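Succinate-semialdehyde dehydrogenase (NAD(P)(+)) (PDB 3RH9) probably oxidises succinate semialdehyde to succinate with a nicotinamide cofactor, as a member of the aldehyde dehydrogenase family. Local coordinates at residues L77-I91 with Q107-A121. Sequence-based numbering, arbitrary orientation.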
ATOM      1  N   LEU A  77      -7.179  20.328 -13.461  1.00 16.76           N
ATOM      2  CA  LEU A  77      -6.987  19.144 -14.279  1.00 16.70           C
ATOM      3  C   LEU A  77      -7.369  19.465 -15.710  1.00 16.78           C
ATOM      4  O   LEU A  77      -6.606  19.199 -16.644  1.00 16.22           O
ATOM      5  CB  LEU A  77      -7.832  17.978 -13.748  1.00 16.53           C
ATOM      6  CG  LEU A  77      -7.547  17.566 -12.296  1.00 15.32           C
ATOM      7  CD1 LEU A  77      -8.586  16.622 -11.731  1.00 14.21           C
ATOM      8  CD2 LEU A  77      -6.167  16.957 -12.215  1.00 16.10           C
ATOM      9  N   GLU A  78      -8.549  20.059 -15.876  1.00 17.24           N
ATOM     10  CA  GLU A  78      -9.062  20.380 -17.208  1.00 17.87           C
ATOM     11  C   GLU A  78      -8.131  21.322 -17.961  1.00 18.52           C
ATOM     12  O   GLU A  78      -7.821  21.088 -19.135  1.00 18.37           O
ATOM     13  CB  GLU A  78     -10.467  20.964 -17.120  1.00 17.78           C
ATOM     14  CG  GLU A  78     -11.570  19.917 -17.107  1.00 18.77           C
ATOM     15  CD  GLU A  78     -12.890  20.458 -16.556  1.00 21.56           C
ATOM     16  OE1 GLU A  78     -12.988  21.679 -16.259  1.00 19.99           O
ATOM     17  OE2 GLU A  78     -13.832  19.648 -16.412  1.00 22.60           O
ATOM     18  N   ASP A  79      -7.688  22.379 -17.277  1.00 17.43           N
ATOM     19  CA  ASP A  79      -6.725  23.312 -17.835  1.00 17.41           C
ATOM     20  C   ASP A  79      -5.408  22.611 -18.204  1.00 17.16           C
ATOM     21  O   ASP A  79      -4.893  22.798 -19.299  1.00 17.81           O
ATOM     22  CB  ASP A  79      -6.454  24.474 -16.868  1.00 18.43           C
ATOM     23  CG  ASP A  79      -7.621  25.457 -16.764  1.00 21.31           C
ATOM     24  OD1 ASP A  79      -8.628  25.299 -17.503  1.00 19.91           O
ATOM     25  OD2 ASP A  79      -7.518  26.399 -15.930  1.00 21.12           O
ATOM     26  N   ILE A  80      -4.859  21.819 -17.289  1.00 15.81           N
ATOM     27  CA  ILE A  80      -3.630  21.090 -17.585  1.00 17.10           C
ATOM     28  C   ILE A  80      -3.807  20.151 -18.781  1.00 16.86           C
ATOM     29  O   ILE A  80      -2.969  20.111 -19.673  1.00 16.24           O
ATOM     30  CB  ILE A  80      -3.118  20.299 -16.375  1.00 16.38           C
ATOM     31  CG1 ILE A  80      -2.646  21.256 -15.275  1.00 18.12           C
ATOM     32  CG2 ILE A  80      -1.984  19.397 -16.780  1.00 15.44           C
ATOM     33  CD1 ILE A  80      -2.467  20.603 -13.916  1.00 15.92           C
ATOM     34  N   ARG A  81      -4.910  19.414 -18.809  1.00 16.71           N
ATOM     35  CA  ARG A  81      -5.171  18.506 -19.920  1.00 18.28           C
ATOM     36  C   ARG A  81      -5.201  19.250 -21.252  1.00 20.77           C
ATOM     37  O   ARG A  81      -4.738  18.732 -22.273  1.00 20.20           O
ATOM     38  CB  ARG A  81      -6.476  17.740 -19.706  1.00 18.54           C
ATOM     39  CG  ARG A  81      -6.980  17.007 -20.935  1.00 18.12           C
ATOM     40  CD  ARG A  81      -8.125  17.754 -21.569  1.00 19.50           C
ATOM     41  NE  ARG A  81      -9.391  17.464 -20.903  1.00 20.15           N
ATOM     42  CZ  ARG A  81     -10.386  18.339 -20.758  1.00 20.07           C
ATOM     43  NH1 ARG A  81     -10.261  19.579 -21.218  1.00 17.64           N
ATOM     44  NH2 ARG A  81     -11.506  17.975 -20.142  1.00 19.05           N
ATOM     45  N   ASP A  82      -5.744  20.465 -21.228  1.00 19.63           N
ATOM     46  CA  ASP A  82      -5.809  21.319 -22.403  1.00 18.67           C
ATOM     47  C   ASP A  82      -4.445  21.923 -22.712  1.00 20.38           C
ATOM     48  O   ASP A  82      -4.052  22.014 -23.874  1.00 22.62           O
ATOM     49  CB  ASP A  82      -6.834  22.442 -22.196  1.00 20.57           C
ATOM     50  CG  ASP A  82      -8.274  21.940 -22.199  1.00 20.56           C
ATOM     51  OD1 ASP A  82      -8.493  20.771 -22.588  1.00 20.32           O
ATOM     52  OD2 ASP A  82      -9.185  22.714 -21.812  1.00 20.89           O
ATOM     53  N   GLY A  83      -3.730  22.350 -21.676  1.00 19.46           N
ATOM     54  CA  GLY A  83      -2.380  22.861 -21.841  1.00 19.67           C
ATOM     55  C   GLY A  83      -1.456  21.855 -22.523  1.00 21.09           C
ATOM     56  O   GLY A  83      -0.723  22.191 -23.455  1.00 21.18           O
ATOM     57  N   LEU A  84      -1.477  20.608 -22.069  1.00 19.56           N
ATOM     58  CA  LEU A  84      -0.656  19.606 -22.725  1.00 20.26           C
ATOM     59  C   LEU A  84      -1.007  19.537 -24.209  1.00 20.74           C
ATOM     60  O   LEU A  84      -0.143  19.687 -25.062  1.00 20.46           O
ATOM     61  CB  LEU A  84      -0.814  18.240 -22.067  1.00 17.87           C
ATOM     62  CG  LEU A  84      -0.140  18.140 -20.700  1.00 18.29           C
ATOM     63  CD1 LEU A  84      -0.651  16.919 -19.952  1.00 17.55           C
ATOM     64  CD2 LEU A  84       1.384  18.122 -20.826  1.00 17.99           C
ATOM     65  N   LYS A  85      -2.284  19.339 -24.513  1.00 20.31           N
ATOM     66  CA  LYS A  85      -2.688  19.093 -25.889  1.00 20.35           C
ATOM     67  C   LYS A  85      -2.261  20.236 -26.809  1.00 22.38           C
ATOM     68  O   LYS A  85      -1.896  20.010 -27.971  1.00 21.24           O
ATOM     69  CB  LYS A  85      -4.196  18.857 -25.979  1.00 22.33           C
ATOM     70  CG  LYS A  85      -4.680  17.484 -25.513  1.00 20.54           C
ATOM     71  CD  LYS A  85      -6.205  17.401 -25.627  1.00 21.01           C
ATOM     72  CE  LYS A  85      -6.784  16.259 -24.783  1.00 25.02           C
ATOM     73  NZ  LYS A  85      -8.273  16.149 -24.911  1.00 23.41           N
ATOM     74  N   GLU A  86      -2.304  21.458 -26.279  1.00 21.74           N
ATOM     75  CA  GLU A  86      -1.934  22.648 -27.035  1.00 20.98           C
ATOM     76  C   GLU A  86      -0.452  22.737 -27.321  1.00 21.68           C
ATOM     77  O   GLU A  86      -0.051  23.156 -28.401  1.00 21.52           O
ATOM     78  CB  GLU A  86      -2.313  23.895 -26.265  1.00 21.88           C
ATOM     79  CG  GLU A  86      -3.782  24.042 -26.052  1.00 26.18           C
ATOM     80  CD  GLU A  86      -4.076  25.287 -25.281  1.00 29.44           C
ATOM     81  OE1 GLU A  86      -3.312  26.258 -25.462  1.00 31.26           O
ATOM     82  OE2 GLU A  86      -5.050  25.291 -24.491  1.00 32.95           O
ATOM     83  N   ASN A  87       0.365  22.385 -26.337  1.00 21.42           N
ATOM     84  CA  ASN A  87       1.801  22.504 -26.489  1.00 20.30           C
ATOM     85  C   ASN A  87       2.386  21.152 -26.802  1.00 19.92           C
ATOM     86  O   ASN A  87       3.508  20.839 -26.417  1.00 20.96           O
ATOM     87  CB  ASN A  87       2.421  23.097 -25.233  1.00 19.84           C
ATOM     88  CG  ASN A  87       1.777  24.403 -24.847  1.00 20.31           C
ATOM     89  OD1 ASN A  87       2.327  25.478 -25.095  1.00 21.60           O
ATOM     90  ND2 ASN A  87       0.591  24.324 -24.263  1.00 20.15           N
ATOM     91  N   ARG A  88       1.604  20.368 -27.528  1.00 18.77           N
ATOM     92  CA  ARG A  88       1.905  18.975 -27.796  1.00 20.38           C
ATOM     93  C   ARG A  88       3.072  18.777 -28.771  1.00 21.91           C
ATOM     94  O   ARG A  88       3.759  17.757 -28.742  1.00 21.36           O
ATOM     95  CB  ARG A  88       0.629  18.296 -28.303  1.00 21.86           C
ATOM     96  CG  ARG A  88       0.836  17.297 -29.396  1.00 22.07           C
ATOM     97  CD  ARG A  88      -0.449  17.011 -30.130  1.00 19.64           C
ATOM     98  NE  ARG A  88      -0.103  16.551 -31.461  1.00 22.63           N
ATOM     99  CZ  ARG A  88       0.120  15.281 -31.791  1.00 24.98           C
ATOM    100  NH1 ARG A  88      -0.004  14.311 -30.886  1.00 22.40           N
ATOM    101  NH2 ARG A  88       0.455  14.978 -33.043  1.00 29.01           N
ATOM    102  N   GLU A  89       3.319  19.756 -29.625  1.00 21.42           N
ATOM    103  CA  GLU A  89       4.365  19.582 -30.611  1.00 22.10           C
ATOM    104  C   GLU A  89       5.715  20.086 -30.118  1.00 22.23           C
ATOM    105  O   GLU A  89       6.754  19.515 -30.463  1.00 22.38           O
ATOM    106  CB  GLU A  89       3.972  20.222 -31.943  1.00 24.05           C
ATOM    107  CG  GLU A  89       5.140  20.588 -32.834  1.00 26.50           C
ATOM    108  CD  GLU A  89       4.699  21.057 -34.205  1.00 29.03           C
ATOM    109  OE1 GLU A  89       3.631  20.602 -34.671  1.00 31.33           O
ATOM    110  OE2 GLU A  89       5.426  21.870 -34.819  1.00 27.99           O
ATOM    111  N   GLU A  90       5.709  21.135 -29.301  1.00 21.62           N
ATOM    112  CA  GLU A  90       6.964  21.688 -28.776  1.00 21.25           C
ATOM    113  C   GLU A  90       7.502  20.901 -27.582  1.00 21.07           C
ATOM    114  O   GLU A  90       8.715  20.866 -27.336  1.00 21.49           O
ATOM    115  CB  GLU A  90       6.805  23.165 -28.409  1.00 20.24           C
ATOM    116  CG  GLU A  90       8.017  23.766 -27.717  1.00 21.87           C
ATOM    117  CD  GLU A  90       9.266  23.813 -28.596  1.00 22.79           C
ATOM    118  OE1 GLU A  90      10.326  24.269 -28.109  1.00 21.71           O
ATOM    119  OE2 GLU A  90       9.190  23.402 -29.776  1.00 23.99           O
ATOM    120  N   ILE A  91       6.596  20.277 -26.834  1.00 20.83           N
ATOM    121  CA  ILE A  91       7.002  19.394 -25.747  1.00 20.60           C
ATOM    122  C   ILE A  91       7.522  18.102 -26.368  1.00 20.47           C
ATOM    123  O   ILE A  91       8.572  17.597 -25.985  1.00 19.88           O
ATOM    124  CB  ILE A  91       5.845  19.115 -24.785  1.00 18.42           C
ATOM    125  CG1 ILE A  91       5.513  20.379 -24.000  1.00 17.89           C
ATOM    126  CG2 ILE A  91       6.196  17.982 -23.847  1.00 17.35           C
ATOM    127  CD1 ILE A  91       4.289  20.268 -23.176  1.00 16.89           C
ATOM    128  N   GLN A 107       5.225  13.209 -29.495  1.00 22.25           N
ATOM    129  CA  GLN A 107       4.002  13.989 -29.478  1.00 20.65           C
ATOM    130  C   GLN A 107       2.863  13.148 -28.976  1.00 19.29           C
ATOM    131  O   GLN A 107       2.057  13.603 -28.170  1.00 20.14           O
ATOM    132  CB  GLN A 107       3.694  14.538 -30.865  1.00 21.98           C
ATOM    133  CG  GLN A 107       4.639  15.653 -31.274  1.00 23.90           C
ATOM    134  CD  GLN A 107       4.345  16.175 -32.660  1.00 24.85           C
ATOM    135  OE1 GLN A 107       3.250  15.992 -33.180  1.00 27.26           O
ATOM    136  NE2 GLN A 107       5.325  16.821 -33.267  1.00 25.82           N
ATOM    137  N   GLY A 108       2.803  11.914 -29.452  1.00 18.81           N
ATOM    138  CA  GLY A 108       1.791  10.984 -29.008  1.00 16.90           C
ATOM    139  C   GLY A 108       1.829  10.763 -27.510  1.00 18.58           C
ATOM    140  O   GLY A 108       0.783  10.495 -26.910  1.00 19.45           O
ATOM    141  N   GLU A 109       3.021  10.864 -26.909  1.00 18.11           N
ATOM    142  CA  GLU A 109       3.173  10.653 -25.471  1.00 17.88           C
ATOM    143  C   GLU A 109       2.528  11.802 -24.720  1.00 18.60           C
ATOM    144  O   GLU A 109       1.965  11.627 -23.633  1.00 18.27           O
ATOM    145  CB  GLU A 109       4.640  10.505 -25.039  1.00 18.74           C
ATOM    146  CG  GLU A 109       4.791  10.295 -23.502  1.00 20.39           C
ATOM    147  CD  GLU A 109       6.244  10.194 -23.008  1.00 22.38           C
ATOM    148  OE1 GLU A 109       7.133   9.841 -23.812  1.00 22.94           O
ATOM    149  OE2 GLU A 109       6.501  10.456 -21.806  1.00 21.44           O
ATOM    150  N   VAL A 110       2.613  12.987 -25.308  1.00 19.72           N
ATOM    151  CA  VAL A 110       1.950  14.157 -24.761  1.00 17.67           C
ATOM    152  C   VAL A 110       0.445  13.944 -24.809  1.00 16.89           C
ATOM    153  O   VAL A 110      -0.255  14.310 -23.878  1.00 17.03           O
ATOM    154  CB  VAL A 110       2.339  15.410 -25.527  1.00 17.12           C
ATOM    155  CG1 VAL A 110       1.517  16.568 -25.053  1.00 19.92           C
ATOM    156  CG2 VAL A 110       3.812  15.686 -25.338  1.00 16.87           C
ATOM    157  N   ASP A 111      -0.042  13.323 -25.877  1.00 15.83           N
ATOM    158  CA  ASP A 111      -1.467  13.038 -25.995  1.00 17.02           C
ATOM    159  C   ASP A 111      -1.884  12.091 -24.888  1.00 18.85           C
ATOM    160  O   ASP A 111      -2.867  12.312 -24.167  1.00 17.11           O
ATOM    161  CB  ASP A 111      -1.779  12.388 -27.337  1.00 17.24           C
ATOM    162  CG  ASP A 111      -1.733  13.373 -28.493  1.00 18.93           C
ATOM    163  OD1 ASP A 111      -1.594  14.592 -28.232  1.00 19.73           O
ATOM    164  OD2 ASP A 111      -1.847  12.923 -29.658  1.00 17.70           O
ATOM    165  N   TYR A 112      -1.111  11.022 -24.772  1.00 18.42           N
ATOM    166  CA  TYR A 112      -1.311  10.011 -23.758  1.00 17.87           C
ATOM    167  C   TYR A 112      -1.354  10.607 -22.334  1.00 18.16           C
ATOM    168  O   TYR A 112      -2.229  10.261 -21.528  1.00 17.46           O
ATOM    169  CB  TYR A 112      -0.179   9.014 -23.893  1.00 16.88           C
ATOM    170  CG  TYR A 112      -0.188   7.914 -22.888  1.00 16.78           C
ATOM    171  CD1 TYR A 112      -1.041   6.826 -23.028  1.00 17.52           C
ATOM    172  CD2 TYR A 112       0.679   7.941 -21.814  1.00 16.36           C
ATOM    173  CE1 TYR A 112      -1.039   5.796 -22.116  1.00 16.91           C
ATOM    174  CE2 TYR A 112       0.695   6.916 -20.895  1.00 18.42           C
ATOM    175  CZ  TYR A 112      -0.166   5.848 -21.051  1.00 17.75           C
ATOM    176  OH  TYR A 112      -0.151   4.837 -20.124  1.00 20.35           O
ATOM    177  N   ALA A 113      -0.405  11.495 -22.038  1.00 16.88           N
ATOM    178  CA  ALA A 113      -0.347  12.194 -20.754  1.00 17.09           C
ATOM    179  C   ALA A 113      -1.612  13.005 -20.493  1.00 18.09           C
ATOM    180  O   ALA A 113      -2.086  13.101 -19.357  1.00 16.28           O
ATOM    181  CB  ALA A 113       0.873  13.113 -20.704  1.00 16.64           C
ATOM    182  N   ALA A 114      -2.153  13.595 -21.554  1.00 19.18           N
ATOM    183  CA  ALA A 114      -3.306  14.473 -21.428  1.00 17.14           C
ATOM    184  C   ALA A 114      -4.531  13.714 -20.952  1.00 16.50           C
ATOM    185  O   ALA A 114      -5.390  14.280 -20.296  1.00 16.40           O
ATOM    186  CB  ALA A 114      -3.585  15.159 -22.748  1.00 18.09           C
ATOM    187  N   GLY A 115      -4.599  12.429 -21.289  1.00 17.53           N
ATOM    188  CA  GLY A 115      -5.782  11.625 -21.036  1.00 16.65           C
ATOM    189  C   GLY A 115      -5.911  11.197 -19.586  1.00 16.87           C
ATOM    190  O   GLY A 115      -6.973  10.737 -19.145  1.00 16.02           O
ATOM    191  N   PHE A 116      -4.821  11.332 -18.843  1.00 16.06           N
ATOM    192  CA  PHE A 116      -4.856  11.036 -17.422  1.00 16.97           C
ATOM    193  C   PHE A 116      -5.544  12.175 -16.709  1.00 15.67           C
ATOM    194  O   PHE A 116      -6.391  11.982 -15.832  1.00 15.48           O
ATOM    195  CB  PHE A 116      -3.444  10.813 -16.881  1.00 16.04           C
ATOM    196  CG  PHE A 116      -2.905   9.460 -17.201  1.00 16.99           C
ATOM    197  CD1 PHE A 116      -3.336   8.348 -16.491  1.00 16.28           C
ATOM    198  CD2 PHE A 116      -2.002   9.282 -18.243  1.00 17.67           C
ATOM    199  CE1 PHE A 116      -2.862   7.090 -16.789  1.00 16.31           C
ATOM    200  CE2 PHE A 116      -1.520   8.012 -18.547  1.00 18.20           C
ATOM    201  CZ  PHE A 116      -1.960   6.914 -17.819  1.00 17.18           C
ATOM    202  N   PHE A 117      -5.182  13.376 -17.119  1.00 15.57           N
ATOM    203  CA  PHE A 117      -5.791  14.569 -16.581  1.00 15.35           C
ATOM    204  C   PHE A 117      -7.258  14.626 -16.959  1.00 15.41           C
ATOM    205  O   PHE A 117      -8.105  15.001 -16.154  1.00 15.63           O
ATOM    206  CB  PHE A 117      -5.018  15.792 -17.054  1.00 14.82           C
ATOM    207  CG  PHE A 117      -3.746  15.998 -16.300  1.00 14.75           C
ATOM    208  CD1 PHE A 117      -2.544  15.618 -16.839  1.00 15.67           C
ATOM    209  CD2 PHE A 117      -3.763  16.536 -15.024  1.00 14.83           C
ATOM    210  CE1 PHE A 117      -1.373  15.804 -16.130  1.00 17.16           C
ATOM    211  CE2 PHE A 117      -2.607  16.714 -14.313  1.00 14.61           C
ATOM    212  CZ  PHE A 117      -1.411  16.355 -14.861  1.00 15.91           C
ATOM    213  N   ASP A 118      -7.562  14.231 -18.184  1.00 16.22           N
ATOM    214  CA  ASP A 118      -8.940  14.211 -18.611  1.00 17.02           C
ATOM    215  C   ASP A 118      -9.698  13.221 -17.755  1.00 15.93           C
ATOM    216  O   ASP A 118     -10.788  13.502 -17.274  1.00 16.44           O
ATOM    217  CB  ASP A 118      -9.069  13.824 -20.087  1.00 17.11           C
ATOM    218  CG  ASP A 118     -10.490  14.002 -20.606  1.00 19.41           C
ATOM    219  OD1 ASP A 118     -11.089  15.087 -20.402  1.00 20.09           O
ATOM    220  OD2 ASP A 118     -11.021  13.052 -21.206  1.00 20.39           O
ATOM    221  N   TYR A 119      -9.110  12.054 -17.556  1.00 16.21           N
ATOM    222  CA  TYR A 119      -9.838  11.001 -16.900  1.00 15.46           C
ATOM    223  C   TYR A 119     -10.074  11.369 -15.442  1.00 15.82           C
ATOM    224  O   TYR A 119     -11.129  11.078 -14.880  1.00 16.27           O
ATOM    225  CB  TYR A 119      -9.119   9.670 -17.032  1.00 15.16           C
ATOM    226  CG  TYR A 119      -9.790   8.618 -16.212  1.00 15.87           C
ATOM    227  CD1 TYR A 119      -9.428   8.419 -14.886  1.00 14.37           C
ATOM    228  CD2 TYR A 119     -10.819   7.843 -16.746  1.00 15.99           C
ATOM    229  CE1 TYR A 119     -10.061   7.468 -14.120  1.00 15.83           C
ATOM    230  CE2 TYR A 119     -11.460   6.878 -15.979  1.00 15.67           C
ATOM    231  CZ  TYR A 119     -11.074   6.704 -14.667  1.00 15.79           C
ATOM    232  OH  TYR A 119     -11.688   5.756 -13.895  1.00 17.85           O
ATOM    233  N   CYS A 120      -9.101  12.036 -14.838  1.00 16.19           N
ATOM    234  CA  CYS A 120      -9.234  12.462 -13.449  1.00 15.74           C
ATOM    235  C   CYS A 120     -10.225  13.596 -13.251  1.00 14.83           C
ATOM    236  O   CYS A 120     -10.860  13.696 -12.204  1.00 14.55           O
ATOM    237  CB  CYS A 120      -7.876  12.844 -12.877  1.00 16.00           C
ATOM    238  SG  CYS A 120      -6.974  11.415 -12.307  1.00 14.51           S
ATOM    239  N   ALA A 121     -10.356  14.458 -14.249  1.00 15.40           N
ATOM    240  CA  ALA A 121     -11.378  15.493 -14.191  1.00 15.63           C
ATOM    241  C   ALA A 121     -12.773  14.856 -14.253  1.00 16.19           C
ATOM    242  O   ALA A 121     -13.657  15.185 -13.458  1.00 15.66           O
ATOM    243  CB  ALA A 121     -11.184  16.505 -15.301  1.00 14.92           C
TER
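The helices run antiparallel and come nearest at Arg81 and Ala114, whose CA atoms are 4.7 Å apart. The axes of 77-86 and 107-121 approach to 8.1 Å, with an angle of 163° between their directions. The chain leaves helical geometry at Asn87, and Arg88 then faces Gln107 and Asp111.

On the buried side, Ile80 CG2 lies over the centre of the Phe117 ring, 3.5 Å from its centroid, in a CH-pi contact. Leu77 CD2 meets the edge of the same ring. Leu84 packs as a knob among Val110, Ala113, Ala114 and Phe117. Phe193 of helix 188-197 also touches Ile80 and Leu84.

With CG anti to the backbone N (chi1 167°), the chain of Arg81 lies against Ala114 O, and its bends at chi2 and chi3 bring NE and NH2 to Asp118. Both donate to Asp118 OD1, at 3.0 and 2.9 Å. Its NH1 makes a salt bridge to Asp82 OD1, in the same helix. With an alanine here, the cation bridging Asp118 and Asp82 is gone, and Asp118 would probably keep Lys122 as a mate while its OD1 loses both donors. Arg88 NH1 forms a salt bridge to Asp111 OD2, with Gln107 CB over one guanidinium face.

The chemistry is thus two-sided: an apolar seam toward the protein interior and arginine–aspartate pairs along the outer side of this antiparallel helix pair, which helix 88-99 links in the chain.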